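Local coordinates for conserved uncharacterized protein (predicted phosphoesterase COG0622) (Streptococcus pneumoniae, PDB 3CK2) that is of uncharacterized function but binds two manganese ions and probably hydrolyses phosphate esters, as a member of the calcineurin-like phosphoesterase superfamily, at residues E24-Y29 with S48-G53; I54-G59 with A65-R70; E105-L110 with S153-D158; S118-L121 with L126-N129. One frame throughout, in Å; residues are numbered along the deposited sequence.

Contact 1. Residues E24-Y29 with S48-G53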
# COMPACT_ATOMS: atom_id res chain seq x y z
N GLU A 24 9.45 -10.16 -8.08
CA GLU A 24 10.16 -10.65 -6.91
C GLU A 24 9.29 -10.60 -5.66
O GLU A 24 9.26 -11.56 -4.90
CB GLU A 24 11.43 -9.85 -6.69
CG GLU A 24 12.20 -10.42 -5.53
CD GLU A 24 13.60 -9.84 -5.37
OE1 GLU A 24 14.02 -9.00 -6.23
OE2 GLU A 24 14.24 -10.26 -4.37
N VAL A 25 8.59 -9.50 -5.47
CA VAL A 25 7.68 -9.32 -4.33
C VAL A 25 6.41 -10.20 -4.44
O VAL A 25 5.97 -10.80 -3.43
CB VAL A 25 7.33 -7.78 -4.13
CG1 VAL A 25 6.09 -7.58 -3.24
CG2 VAL A 25 8.55 -7.03 -3.63
N ARG A 26 5.85 -10.30 -5.65
CA ARG A 26 4.76 -11.24 -5.92
C ARG A 26 5.18 -12.65 -5.49
O ARG A 26 4.52 -13.29 -4.64
CB ARG A 26 4.33 -11.26 -7.40
CG ARG A 26 3.12 -12.25 -7.60
CD ARG A 26 2.99 -12.98 -8.95
NE ARG A 26 4.24 -13.55 -9.45
CZ ARG A 26 4.48 -13.77 -10.74
NH1 ARG A 26 3.56 -13.48 -11.63
NH2 ARG A 26 5.64 -14.28 -11.17
N ASP A 27 6.25 -13.13 -6.12
CA ASP A 27 6.78 -14.45 -5.92
C ASP A 27 7.09 -14.76 -4.46
O ASP A 27 6.88 -15.87 -3.99
CB ASP A 27 8.08 -14.63 -6.75
CG ASP A 27 7.81 -14.84 -8.24
OD1 ASP A 27 6.63 -14.91 -8.65
OD2 ASP A 27 8.80 -14.96 -9.01
N ARG A 28 7.62 -13.79 -3.75
CA ARG A 28 8.02 -14.01 -2.37
C ARG A 28 6.81 -14.22 -1.46
O ARG A 28 6.83 -15.05 -0.53
CB ARG A 28 8.81 -12.80 -1.88
CG ARG A 28 9.43 -12.99 -0.53
CD ARG A 28 10.22 -11.77 -0.16
NE ARG A 28 10.72 -11.91 1.20
CZ ARG A 28 11.80 -12.64 1.53
NH1 ARG A 28 12.53 -13.25 0.59
NH2 ARG A 28 12.15 -12.72 2.80
N TYR A 29 5.74 -13.49 -1.75
CA TYR A 29 4.66 -13.33 -0.81
C TYR A 29 3.31 -13.92 -1.23
O TYR A 29 2.49 -14.28 -0.35
CB TYR A 29 4.49 -11.84 -0.49
CG TYR A 29 5.64 -11.23 0.28
CD1 TYR A 29 5.88 -11.57 1.63
CD2 TYR A 29 6.47 -10.27 -0.32
CE1 TYR A 29 6.95 -10.96 2.34
CE2 TYR A 29 7.50 -9.64 0.37
CZ TYR A 29 7.75 -9.98 1.69
OH TYR A 29 8.81 -9.38 2.34
N SER A 48 -0.53 -7.71 -17.40
CA SER A 48 0.68 -8.42 -16.99
C SER A 48 0.36 -9.58 -16.05
O SER A 48 -0.41 -9.43 -15.08
CB SER A 48 1.69 -7.51 -16.31
OG SER A 48 2.90 -8.20 -16.07
N PRO A 49 0.97 -10.75 -16.31
CA PRO A 49 0.82 -11.86 -15.37
C PRO A 49 1.50 -11.64 -14.03
O PRO A 49 1.25 -12.40 -13.11
CB PRO A 49 1.42 -13.05 -16.11
CG PRO A 49 2.33 -12.46 -17.13
CD PRO A 49 1.80 -11.11 -17.47
N LEU A 50 2.32 -10.60 -13.93
CA LEU A 50 2.90 -10.15 -12.65
C LEU A 50 1.84 -9.70 -11.63
O LEU A 50 2.11 -9.66 -10.42
CB LEU A 50 3.90 -9.01 -12.90
CG LEU A 50 5.10 -9.40 -13.80
CD1 LEU A 50 6.06 -8.19 -13.95
CD2 LEU A 50 5.86 -10.69 -13.31
N TRP A 51 0.63 -9.39 -12.10
CA TRP A 51 -0.42 -8.92 -11.21
C TRP A 51 -1.25 -10.04 -10.60
O TRP A 51 -2.17 -9.75 -9.82
CB TRP A 51 -1.36 -7.96 -11.92
CG TRP A 51 -0.70 -6.69 -12.37
CD1 TRP A 51 -0.72 -6.15 -13.64
CD2 TRP A 51 0.11 -5.80 -11.57
NE1 TRP A 51 0.00 -4.98 -13.67
CE2 TRP A 51 0.51 -4.73 -12.42
CE3 TRP A 51 0.52 -5.80 -10.24
CZ2 TRP A 51 1.29 -3.67 -11.96
CZ3 TRP A 51 1.29 -4.75 -9.80
CH2 TRP A 51 1.67 -3.70 -10.66
N GLU A 52 -0.97 -11.28 -10.96
CA GLU A 52 -1.69 -12.43 -10.39
C GLU A 52 -1.34 -12.52 -8.91
O GLU A 52 -0.16 -12.62 -8.56
CB GLU A 52 -1.32 -13.76 -11.07
CG GLU A 52 -1.64 -13.87 -12.55
CD GLU A 52 -0.80 -14.95 -13.23
OE1 GLU A 52 0.35 -15.19 -12.81
OE2 GLU A 52 -1.29 -15.54 -14.20
N GLY A 53 -2.37 -12.47 -8.07
CA GLY A 53 -2.24 -12.46 -6.62
C GLY A 53 -2.17 -11.07 -5.98
O GLY A 53 -2.21 -10.96 -4.73

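Contact 2. Residues I54-G59 with A65-R70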
# COMPACT_ATOMS: atom_id res chain seq x y z
N ILE A 54 -2.09 -10.01 -6.80
CA ILE A 54 -1.87 -8.65 -6.32
C ILE A 54 -3.08 -7.75 -6.56
O ILE A 54 -3.67 -7.81 -7.63
CB ILE A 54 -0.62 -7.99 -7.00
CG1 ILE A 54 0.65 -8.81 -6.74
CG2 ILE A 54 -0.45 -6.53 -6.52
CD1 ILE A 54 1.86 -8.28 -7.47
N ARG A 55 -3.44 -6.91 -5.57
CA ARG A 55 -4.48 -5.90 -5.76
C ARG A 55 -3.86 -4.58 -6.17
O ARG A 55 -3.13 -3.99 -5.38
CB ARG A 55 -5.30 -5.69 -4.49
CG ARG A 55 -5.95 -6.95 -3.94
CD ARG A 55 -7.16 -7.31 -4.77
NE ARG A 55 -8.37 -6.63 -4.31
CZ ARG A 55 -9.53 -6.66 -4.96
NH1 ARG A 55 -9.65 -7.30 -6.12
NH2 ARG A 55 -10.58 -6.03 -4.45
N VAL A 56 -4.16 -4.11 -7.38
CA VAL A 56 -3.45 -2.93 -7.96
C VAL A 56 -4.42 -1.85 -8.44
O VAL A 56 -5.48 -2.12 -9.01
CB VAL A 56 -2.43 -3.37 -9.11
CG1 VAL A 56 -3.12 -4.17 -10.21
CG2 VAL A 56 -1.62 -2.17 -9.67
N VAL A 57 -4.06 -0.61 -8.16
CA VAL A 57 -4.89 0.57 -8.58
C VAL A 57 -4.10 1.46 -9.57
O VAL A 57 -2.89 1.28 -9.76
CB VAL A 57 -5.42 1.38 -7.35
CG1 VAL A 57 -6.48 0.55 -6.64
CG2 VAL A 57 -4.25 1.79 -6.43
N LYS A 58 -4.82 2.37 -10.22
CA LYS A 58 -4.23 3.23 -11.22
C LYS A 58 -3.51 4.45 -10.63
O LYS A 58 -4.11 5.21 -9.88
CB LYS A 58 -5.29 3.72 -12.18
CG LYS A 58 -4.72 4.43 -13.45
CD LYS A 58 -5.81 5.36 -14.05
CE LYS A 58 -5.34 6.10 -15.34
NZ LYS A 58 -4.19 6.97 -15.12
N GLY A 59 -2.27 4.65 -11.06
CA GLY A 59 -1.54 5.88 -10.80
C GLY A 59 -1.66 6.88 -11.95
O GLY A 59 -2.07 6.53 -13.06
N ALA A 65 -5.42 1.68 -20.17
CA ALA A 65 -6.75 1.38 -19.67
C ALA A 65 -6.72 0.05 -18.90
O ALA A 65 -5.97 -0.88 -19.25
CB ALA A 65 -7.77 1.32 -20.84
N GLY A 66 -7.54 -0.02 -17.85
CA GLY A 66 -7.79 -1.28 -17.17
C GLY A 66 -7.44 -1.35 -15.70
O GLY A 66 -7.67 -2.39 -15.07
N TYR A 67 -6.84 -0.30 -15.14
CA TYR A 67 -6.61 -0.26 -13.72
C TYR A 67 -7.78 0.48 -13.08
O TYR A 67 -8.20 1.52 -13.60
CB TYR A 67 -5.30 0.44 -13.35
CG TYR A 67 -4.03 -0.31 -13.68
CD1 TYR A 67 -3.69 -1.48 -13.02
CD2 TYR A 67 -3.11 0.22 -14.60
CE1 TYR A 67 -2.49 -2.15 -13.31
CE2 TYR A 67 -1.91 -0.42 -14.89
CZ TYR A 67 -1.60 -1.61 -14.24
OH TYR A 67 -0.41 -2.22 -14.52
N PRO A 68 -8.28 -0.02 -11.93
CA PRO A 68 -9.29 0.76 -11.23
C PRO A 68 -8.67 1.96 -10.48
O PRO A 68 -7.54 1.88 -9.99
CB PRO A 68 -9.90 -0.25 -10.24
CG PRO A 68 -8.75 -1.12 -9.89
CD PRO A 68 -7.95 -1.26 -11.20
N GLU A 69 -9.41 3.05 -10.41
CA GLU A 69 -9.04 4.19 -9.57
C GLU A 69 -9.04 3.91 -8.07
O GLU A 69 -8.18 4.39 -7.35
CB GLU A 69 -9.97 5.35 -9.83
CG GLU A 69 -9.69 6.00 -11.17
CD GLU A 69 -10.68 7.10 -11.52
OE1 GLU A 69 -11.57 7.47 -10.70
OE2 GLU A 69 -10.55 7.60 -12.64
N ARG A 70 -10.02 3.15 -7.62
CA ARG A 70 -10.16 2.75 -6.23
C ARG A 70 -10.43 1.28 -6.19
O ARG A 70 -11.03 0.72 -7.10
CB ARG A 70 -11.36 3.45 -5.57
CG ARG A 70 -11.45 4.95 -5.76
CD ARG A 70 -12.78 5.49 -5.23
NE ARG A 70 -12.88 6.93 -5.45
CZ ARG A 70 -13.82 7.74 -4.94
NH1 ARG A 70 -14.79 7.30 -4.14
NH2 ARG A 70 -13.80 9.04 -5.23
O HOH W 1 -5.92 5.70 -8.08

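Contact 3. Residues E105-L110 with S153-D158. With SRT (S,R meso-tartaric acid), chain F.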
# COMPACT_ATOMS: atom_id res chain seq x y z
N GLU A 105 -15.95 3.56 6.07
CA GLU A 105 -15.62 2.93 7.34
C GLU A 105 -14.52 1.86 7.18
O GLU A 105 -14.68 0.71 7.60
CB GLU A 105 -16.88 2.37 8.00
CG GLU A 105 -17.66 3.44 8.80
CD GLU A 105 -19.16 3.34 8.63
OE1 GLU A 105 -19.73 2.26 8.94
OE2 GLU A 105 -19.78 4.34 8.19
N ALA A 106 -13.40 2.27 6.58
CA ALA A 106 -12.26 1.38 6.33
C ALA A 106 -11.49 1.09 7.63
O ALA A 106 -11.42 1.94 8.51
CB ALA A 106 -11.34 2.00 5.26
N ALA A 107 -10.91 -0.11 7.76
CA ALA A 107 -9.90 -0.35 8.79
C ALA A 107 -8.56 0.31 8.37
O ALA A 107 -7.82 0.88 9.19
CB ALA A 107 -9.71 -1.88 9.03
N ILE A 108 -8.28 0.22 7.07
CA ILE A 108 -7.00 0.62 6.49
C ILE A 108 -7.25 1.32 5.15
O ILE A 108 -8.08 0.90 4.36
CB ILE A 108 -6.05 -0.60 6.26
CG1 ILE A 108 -5.80 -1.36 7.58
CG2 ILE A 108 -4.70 -0.11 5.57
CD1 ILE A 108 -5.02 -2.69 7.41
N CYS A 109 -6.53 2.41 4.94
CA CYS A 109 -6.57 3.19 3.71
C CYS A 109 -5.15 3.24 3.12
O CYS A 109 -4.23 3.76 3.71
CB CYS A 109 -7.09 4.59 4.02
SG CYS A 109 -7.14 5.70 2.57
N LEU A 110 -4.99 2.64 1.95
CA LEU A 110 -3.71 2.48 1.30
C LEU A 110 -3.63 3.48 0.17
O LEU A 110 -4.55 3.60 -0.61
CB LEU A 110 -3.59 1.07 0.72
CG LEU A 110 -3.58 -0.09 1.72
CD1 LEU A 110 -3.49 -1.44 0.96
CD2 LEU A 110 -2.42 0.07 2.76
N SER A 153 -6.20 -6.14 18.38
CA SER A 153 -5.60 -5.18 19.31
C SER A 153 -4.67 -4.16 18.65
O SER A 153 -4.52 -3.04 19.15
CB SER A 153 -4.82 -5.95 20.37
OG SER A 153 -5.66 -6.91 20.98
N TYR A 154 -4.04 -4.55 17.55
CA TYR A 154 -2.97 -3.81 16.93
C TYR A 154 -2.92 -3.85 15.43
O TYR A 154 -3.17 -4.84 14.83
CB TYR A 154 -1.63 -4.36 17.41
CG TYR A 154 -1.44 -4.27 18.88
CD1 TYR A 154 -1.30 -3.06 19.50
CD2 TYR A 154 -1.43 -5.40 19.66
CE1 TYR A 154 -1.15 -2.98 20.83
CE2 TYR A 154 -1.28 -5.32 21.00
CZ TYR A 154 -1.14 -4.11 21.58
OH TYR A 154 -1.01 -4.02 22.91
N PHE A 155 -2.52 -2.74 14.84
CA PHE A 155 -1.84 -2.71 13.55
C PHE A 155 -0.33 -2.57 13.82
O PHE A 155 0.09 -1.68 14.56
CB PHE A 155 -2.22 -1.50 12.71
CG PHE A 155 -3.66 -1.40 12.36
CD1 PHE A 155 -4.27 -2.37 11.58
CD2 PHE A 155 -4.40 -0.28 12.75
CE1 PHE A 155 -5.60 -2.26 11.22
CE2 PHE A 155 -5.75 -0.17 12.40
CZ PHE A 155 -6.34 -1.15 11.63
N LYS A 156 0.47 -3.43 13.21
CA LYS A 156 1.93 -3.32 13.30
C LYS A 156 2.43 -3.03 11.90
O LYS A 156 2.16 -3.80 10.99
CB LYS A 156 2.56 -4.60 13.89
CG LYS A 156 4.11 -4.61 13.88
CD LYS A 156 4.72 -3.41 14.66
CE LYS A 156 6.22 -3.26 14.42
NZ LYS A 156 6.88 -4.58 14.57
N VAL A 157 3.13 -1.91 11.71
CA VAL A 157 3.71 -1.55 10.40
C VAL A 157 5.25 -1.56 10.42
O VAL A 157 5.89 -0.94 11.26
CB VAL A 157 3.23 -0.15 9.94
CG1 VAL A 157 3.86 0.22 8.58
CG2 VAL A 157 1.66 -0.08 9.97
N ASP A 158 5.82 -2.33 9.49
CA ASP A 158 7.26 -2.30 9.24
C ASP A 158 7.50 -1.91 7.81
O ASP A 158 6.76 -2.31 6.92
CB ASP A 158 7.86 -3.67 9.45
CG ASP A 158 7.94 -4.05 10.91
OD1 ASP A 158 8.64 -3.38 11.71
OD2 ASP A 158 7.25 -5.00 11.25
O1 SRT F . 9.26 -3.94 15.76
O11 SRT F . 11.14 -2.78 15.87
C1 SRT F . 10.42 -3.67 15.36
C2 SRT F . 10.96 -4.45 14.18
O2 SRT F . 9.99 -4.36 13.14
C3 SRT F . 11.19 -5.95 14.45
O3 SRT F . 11.29 -6.21 15.85
C4 SRT F . 12.40 -6.49 13.71
O4 SRT F . 12.63 -7.72 13.75
O41 SRT F . 13.15 -5.73 13.05

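Contact 4. Residues S118-L121 with L126-N129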
# COMPACT_ATOMS: atom_id res chain seq x y z
N SER A 118 4.83 6.44 5.07
CA SER A 118 4.05 7.00 6.18
C SER A 118 3.05 6.02 6.73
O SER A 118 2.42 5.28 6.00
CB SER A 118 3.25 8.20 5.73
OG SER A 118 4.04 8.92 4.87
N ALA A 119 2.88 6.05 8.04
CA ALA A 119 1.85 5.28 8.71
C ALA A 119 1.31 6.18 9.84
O ALA A 119 2.05 6.66 10.67
CB ALA A 119 2.40 3.95 9.20
N TRP A 120 0.02 6.50 9.78
CA TRP A 120 -0.64 7.16 10.89
C TRP A 120 -2.05 6.69 11.09
O TRP A 120 -2.68 6.18 10.18
CB TRP A 120 -0.62 8.69 10.79
CG TRP A 120 -0.99 9.33 9.50
CD1 TRP A 120 -2.25 9.52 9.00
CD2 TRP A 120 -0.08 9.96 8.58
NE1 TRP A 120 -2.18 10.21 7.79
CE2 TRP A 120 -0.86 10.49 7.52
CE3 TRP A 120 1.32 10.14 8.56
CZ2 TRP A 120 -0.29 11.20 6.44
CZ3 TRP A 120 1.90 10.84 7.49
CH2 TRP A 120 1.09 11.35 6.43
N LEU A 121 -2.51 6.85 12.32
CA LEU A 121 -3.87 6.50 12.72
C LEU A 121 -4.65 7.82 12.87
O LEU A 121 -4.25 8.71 13.65
CB LEU A 121 -3.83 5.70 14.03
CG LEU A 121 -4.98 4.77 14.38
CD1 LEU A 121 -5.01 3.56 13.47
CD2 LEU A 121 -4.89 4.34 15.84
N LEU A 126 -6.06 3.41 10.00
CA LEU A 126 -4.66 3.41 9.57
C LEU A 126 -4.55 3.88 8.12
O LEU A 126 -5.16 3.28 7.21
CB LEU A 126 -4.07 2.01 9.67
CG LEU A 126 -2.65 1.80 9.14
CD1 LEU A 126 -1.63 2.60 9.95
CD2 LEU A 126 -2.32 0.32 9.11
N PHE A 127 -3.79 4.97 7.92
CA PHE A 127 -3.39 5.46 6.60
C PHE A 127 -1.91 5.12 6.37
O PHE A 127 -1.05 5.43 7.20
CB PHE A 127 -3.59 6.98 6.47
CG PHE A 127 -5.04 7.42 6.54
CD1 PHE A 127 -5.76 7.69 5.37
CD2 PHE A 127 -5.67 7.56 7.75
CE1 PHE A 127 -7.09 8.08 5.44
CE2 PHE A 127 -7.00 7.96 7.82
CZ PHE A 127 -7.71 8.20 6.66
N LEU A 128 -1.63 4.51 5.23
CA LEU A 128 -0.31 4.00 4.92
C LEU A 128 0.07 4.28 3.48
O LEU A 128 -0.67 3.93 2.55
CB LEU A 128 -0.23 2.48 5.16
CG LEU A 128 1.06 1.73 4.79
CD1 LEU A 128 2.20 2.09 5.77
CD2 LEU A 128 0.78 0.26 4.85
N ASN A 129 1.23 4.92 3.33
CA ASN A 129 1.95 4.97 2.07
C ASN A 129 3.16 4.08 2.30
O ASN A 129 3.95 4.31 3.24
CB ASN A 129 2.35 6.41 1.73
CG ASN A 129 2.92 6.54 0.31
OD1 ASN A 129 3.70 5.70 -0.14
ND2 ASN A 129 2.54 7.60 -0.39

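Contact 1. Residues E24-Y29 with S48-G53
Arg26 reaches from helix 19-29 across to the 3-10 turn at 49-51, which lies in the loop between strands 35-38 and 54-56 of the calcineurin-like phosphoesterase fold. One long side chain carries nearly all of this contact, and its two halves behave differently. The inner half is close-packed: with CG anti to the backbone N (chi1 -178°), the methylenes run over the main chain of the turn, CD lying 3.2 Å from Glu52 O, while CB rests on Ile54 of the edge strand. The outer half lies at the surface, where charge takes over. Asp27, next along the helix, receives both NE and NH2 of Arg26 on the single atom OD1, a side-on grip with NE on the anti side and NH2 on the syn side, both tilted out of the carboxylate plane. Glu52 completes a three-membered salt-bridge network more loosely, since its OE1 is 3.8 Å from Arg26 NH1 and stands well out of the guanidinium plane, with no N-H aimed at it. Leu50, crossing the arginine at about a right angle, gives one guanidinium face an apolar cover beside these charges, its CD2 4.0 Å from NH1. Ser48 forms an ST turn, its OG accepting from Leu50 N at 3.3 Å. At the guanidinium edge, Pro49 O lies near the plane, 2.9 Å from Arg26 NH1.

Contact 2. Residues I54-G59 with A65-R70
The chain leaving edge strand 54-56 runs toward the dinuclear manganese site, and here the loop 65-70 folds back across it, the touching parts running 93° apart. The one direct backbone bond at this crossing is Lys58 N to Pro68 O, 2.8 Å long with an angle of 154° at the hydrogen. A water donates to both Lys58 O and Glu69 O, at 2.6 Å from the former, and so ties the two backbones a second time. Tyr67 supplies much of the packing. With its CG beside the backbone N (chi1 -71°), the ring carbons CD1 and CE1 come obliquely against both methyls of Val56, CE1 lying 3.7 Å from CG2. Its CB meets Lys58 CB at 3.5 Å, where the two side chains cross at about a right angle. Pro68 sets CD 3.4 Å from Val56 O. Beyond the pair, Tyr67 OH bonds to Leu44 O, and Lys58 NZ turns away to Gly59 O and Asp62 O. The chemistry combines one direct and one water-mediated main-chain link with side-chain packing round Tyr67; it probably helps hold the path of the chain that leads on to the metal ligand Asn60.

Contact 3. Residues E105-L110 with S153-D158
A buried apolar contact between two beta-sheets is made here by Phe155, which projects from strand 154-160 of the six-stranded sheet onto the start of strand 108-110 in the five-stranded sheet. No hydrogen bond joins the two segments, and the nearest CA atoms, those of Ile108 and Phe155, are 9.4 Å apart, as expected for sheets packed face on face in the layered calcineurin-like phosphoesterase fold. The ring is placed by a chi1 of -61°, which sets CG beside the backbone N and opposite the carbonyl carbon. Its CE1 then lies 3.8 Å from Ile108 CG1, with Ile108 CD1 just beyond, as the two side chains slide past each other in opposite directions. At the far end of the ring, CZ is 3.5 Å from Ala107 O and 4.3 Å from Ala107 CB; the carbonyl oxygen approaches obliquely. Leu126 of the neighbouring strand 125-130 also packs against the phenyl group. On the other side of strand 154-160, Lys156 and Asp158 line a meso-tartaric acid pocket with Val166 and Ser171. Lys156 bends at chi2 and chi4 to bring NZ within 2.7 Å of O1 of the ligand, a hydrogen bond, while a weak one joins NZ to Asp158 OD2. Asp158 OD2 is also salt-bridged to Arg147, and its OD1 is hydrogen-bonded to Ser171 OG. One strand therefore divides its chemistry between two surfaces: hydrocarbon toward the inter-sheet core, where contact rests on fit, and charge toward a small acid, where the lysine ammonium would be expected to stabilise the tartrate carboxylate that carries O1.

Contact 4. Residues S118-L121 with L126-N129
Four backbone hydrogen bonds join Ser118 to Asn129 and Trp120 to Phe127, the two hydrogen-bonded pairs of an antiparallel beta hairpin made by strands 117-122 and 125-130. Phe127 N to Trp120 O is the shortest at 2.8 Å, and its donor comes nearly along the C=O axis. Ser118 N, in contrast, meets Asn129 O in the carbonyl plane on a lone pair, at 2.9 Å. In the non-hydrogen-bonded pairs the CA-H groups turn inward, and Leu128 CA approaches Ser118 O to 3.2 Å. The segment axes run 173° apart. On the face bearing Trp120 and Phe127, Trp120 CG sits between its backbone N and carbonyl carbon (chi1 47°), turning the NE1 and CD1 side of the indole toward Phe127. NE1 and CD1 each sit 3.8 Å from Phe127 CB, and the five-membered ring and the phenyl ring meet obliquely, their planes at 35°. Phe94 meets the indole edge-to-face, and Phe127 continues onto helix 95-103 at Leu97 and Ala101. The face bearing Ala119, Leu121, Leu126 and Leu128 is aliphatic: Leu128 CD1 rests 3.9 Å from Ala119 CB, and Leu121 CD1 lies 4.2 Å from Leu126 CB. This face looks to the other sheet, where Leu126 touches Phe155 and Val148. Asn129 OD1 accepts from Gly131 N just beyond the strand. The backbone polar groups of the hydrogen-bonded pairs are thus satisfied between the strands, while Phe127 packs on the helix, Trp120 lies over the same face, and the aliphatic side chains face the other sheet.

Contact 1 lies at the surface, contact 2 is partly buried, and contacts 3 and 4 belong to the interior. The chemistry follows: charged groups dominate contact 1, main-chain and water bridges join side-chain packing in contact 2, apolar packing with no hydrogen bond makes contact 3, and regular strand pairing organises contact 4. Contacts 1 and 2 adjoin, Trp51 of the former packing on Val56 and Tyr67 of the latter. Contacts 3 and 4, with centres about 8 Å apart, share the five-stranded sheet, where strands 108-110 and 125-130 are neighbours; Val157 also meets Leu128 between the sheets. Contact 4 is nested within the chain loop that contact 3 closes, across the chain's centre from contact 2.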